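PDB 7N7Z: acetyl-CoA C-acetyltransferase from Syntrophomonas wolfei subsp. wolfei, which probably catalyses, as a member of the thiolase family, the condensation of two acetyl-CoA molecules to acetoacetyl-CoA and the reverse thiolytic cleavage. Local coordinates for residues 329-334 and 340-345. Numbering follows the deposited sequence.
Sequences GVVRML and IELDFS
Helix 324-336 of the thiolase C-terminal half and the loop that follows it meet here, with Val-331 and Leu-334 packed against Ile-340, Leu-342 and Phe-344. The side chain of Val-331 touches the loop through CG2. Val-331 CG2 meets Leu-342 CD2 at 3.3 Å, a close approach for two methyl groups, and the two side chains lie nearly perpendicular. Val-331 CG2 also touches Phe-344 CZ at 3.6 Å, coming obliquely to the ring. One turn on, Leu-334 spreads both methyls over Ile-340. Leu-334 CD1 lies 3.8 Å from Ile-340 CG2, while Leu-334 CD2 approaches CB and CG1 of Ile-340. Ile-340 has chi1 -56°, which sets CG1 beside its own N and leaves CG2 trans to that N, where it meets Leu-334 CD1. After the helix the chain doubles back, and the loop runs beside the last turns on its way to helix 353-356. A water bridges the two backbones: its oxygen donates to Val-331 O (2.7 Å) and Ile-340 O (2.9 Å) and accepts from Leu-342 N (2.8 Å). The water thus joins the carbonyl of Val-331 to the backbone of the loop at two residues. Tyr-311 touches Ile-340 and Leu-342, and Pro-301 of helix 296-307 touches Leu-334.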
loop_
_atom_site.group_PDB
_atom_site.type_symbol
_atom_site.label_atom_id
_atom_site.label_comp_id
_atom_site.label_asym_id
_atom_site.label_seq_id
_atom_site.Cartn_x
_atom_site.Cartn_y
_atom_site.Cartn_z
ATOM N N GLY B 329 25.001 23.051 22.351
ATOM C CA GLY B 329 24.072 23.278 23.444
ATOM C C GLY B 329 24.446 22.486 24.682
ATOM O O GLY B 329 24.306 22.971 25.808
ATOM N N VAL B 330 24.932 21.257 24.492
ATOM C CA VAL B 330 25.379 20.454 25.625
ATOM C C VAL B 330 26.580 21.108 26.294
ATOM O O VAL B 330 26.660 21.184 27.527
ATOM C CB VAL B 330 25.697 19.017 25.169
ATOM C CG1 VAL B 330 26.487 18.278 26.239
ATOM C CG2 VAL B 330 24.413 18.271 24.836
ATOM N N VAL B 331 27.536 21.588 25.493
ATOM C CA VAL B 331 28.685 22.301 26.049
ATOM C C VAL B 331 28.217 23.472 26.900
ATOM O O VAL B 331 28.737 23.711 27.997
ATOM C CB VAL B 331 29.624 22.770 24.920
ATOM C CG1 VAL B 331 30.749 23.632 25.487
ATOM C CG2 VAL B 331 30.194 21.584 24.166
ATOM N N ARG B 332 27.229 24.221 26.409
ATOM C CA ARG B 332 26.753 25.389 27.139
ATOM C C ARG B 332 26.048 24.982 28.428
ATOM O O ARG B 332 26.351 25.509 29.505
ATOM C CB ARG B 332 25.823 26.217 26.252
ATOM C CG ARG B 332 25.553 27.618 26.779
ATOM C CD ARG B 332 26.701 28.566 26.469
ATOM N NE ARG B 332 26.830 28.817 25.039
ATOM C CZ ARG B 332 26.050 29.638 24.348
ATOM N NH1 ARG B 332 25.069 30.311 24.927
ATOM N NH2 ARG B 332 26.260 29.787 23.043
ATOM N N MET B 333 25.101 24.046 28.340
ATOM C CA MET B 333 24.381 23.627 29.539
ATOM C C MET B 333 25.331 23.019 30.563
ATOM O O MET B 333 25.168 23.227 31.771
ATOM C CB MET B 333 23.278 22.632 29.181
ATOM C CG MET B 333 22.493 22.150 30.394
ATOM S SD MET B 333 21.028 21.181 29.989
ATOM C CE MET B 333 20.273 21.037 31.608
ATOM N N LEU B 334 26.331 22.263 30.101
ATOM C CA LEU B 334 27.291 21.679 31.031
ATOM C C LEU B 334 28.124 22.751 31.721
ATOM O O LEU B 334 28.584 22.545 32.848
ATOM C CB LEU B 334 28.206 20.694 30.300
ATOM C CG LEU B 334 27.826 19.210 30.320
ATOM C CD1 LEU B 334 28.946 18.384 29.696
ATOM C CD2 LEU B 334 27.519 18.706 31.726
ATOM N N ILE B 340 30.960 21.803 34.408
ATOM C CA ILE B 340 31.757 21.018 33.473
ATOM C C ILE B 340 32.144 21.889 32.286
ATOM O O ILE B 340 31.285 22.535 31.672
ATOM C CB ILE B 340 30.988 19.773 32.998
ATOM C CG1 ILE B 340 30.523 18.894 34.171
ATOM C CG2 ILE B 340 31.844 18.952 32.036
ATOM C CD1 ILE B 340 31.371 18.958 35.438
ATOM N N GLU B 341 33.435 21.898 31.961
ATOM C CA GLU B 341 33.940 22.435 30.699
ATOM C C GLU B 341 34.254 21.232 29.816
ATOM O O GLU B 341 35.272 20.559 30.008
ATOM C CB GLU B 341 35.176 23.303 30.917
ATOM C CG GLU B 341 34.917 24.679 31.530
ATOM C CD GLU B 341 33.915 25.512 30.748
ATOM O OE1 GLU B 341 32.727 25.130 30.691
ATOM O OE2 GLU B 341 34.316 26.557 30.193
ATOM N N LEU B 342 33.370 20.950 28.860
ATOM C CA LEU B 342 33.517 19.762 28.025
ATOM C C LEU B 342 34.924 19.681 27.452
ATOM O O LEU B 342 35.377 20.594 26.755
ATOM C CB LEU B 342 32.484 19.773 26.896
ATOM C CG LEU B 342 32.406 18.476 26.080
ATOM C CD1 LEU B 342 32.075 17.294 26.978
ATOM C CD2 LEU B 342 31.388 18.583 24.954
ATOM N N ASP B 343 35.614 18.583 27.756
ATOM C CA ASP B 343 37.014 18.402 27.376
ATOM C C ASP B 343 37.058 17.802 25.977
ATOM O O ASP B 343 37.030 16.583 25.797
ATOM C CB ASP B 343 37.732 17.521 28.391
ATOM C CG ASP B 343 39.236 17.524 28.206
ATOM O OD1 ASP B 343 39.707 18.012 27.158
ATOM O OD2 ASP B 343 39.947 17.037 29.111
ATOM N N PHE B 344 37.127 18.675 24.970
ATOM C CA PHE B 344 37.196 18.215 23.589
ATOM C C PHE B 344 38.484 17.455 23.297
ATOM O O PHE B 344 38.532 16.694 22.325
ATOM C CB PHE B 344 37.067 19.400 22.632
ATOM C CG PHE B 344 35.654 19.868 22.436
ATOM C CD1 PHE B 344 34.770 19.139 21.659
ATOM C CD2 PHE B 344 35.209 21.036 23.031
ATOM C CE1 PHE B 344 33.469 19.566 21.477
ATOM C CE2 PHE B 344 33.909 21.470 22.852
ATOM C CZ PHE B 344 33.038 20.734 22.074
ATOM N N SER B 345 39.525 17.644 24.111
ATOM C CA SER B 345 40.770 16.906 23.937
ATOM C C SER B 345 40.665 15.460 24.399
ATOM O O SER B 345 41.578 14.674 24.126
ATOM C CB SER B 345 41.904 17.601 24.695
ATOM O OG SER B 345 41.948 17.183 26.049
HETATM O O HOH W 1 31.068 22.574 28.742
#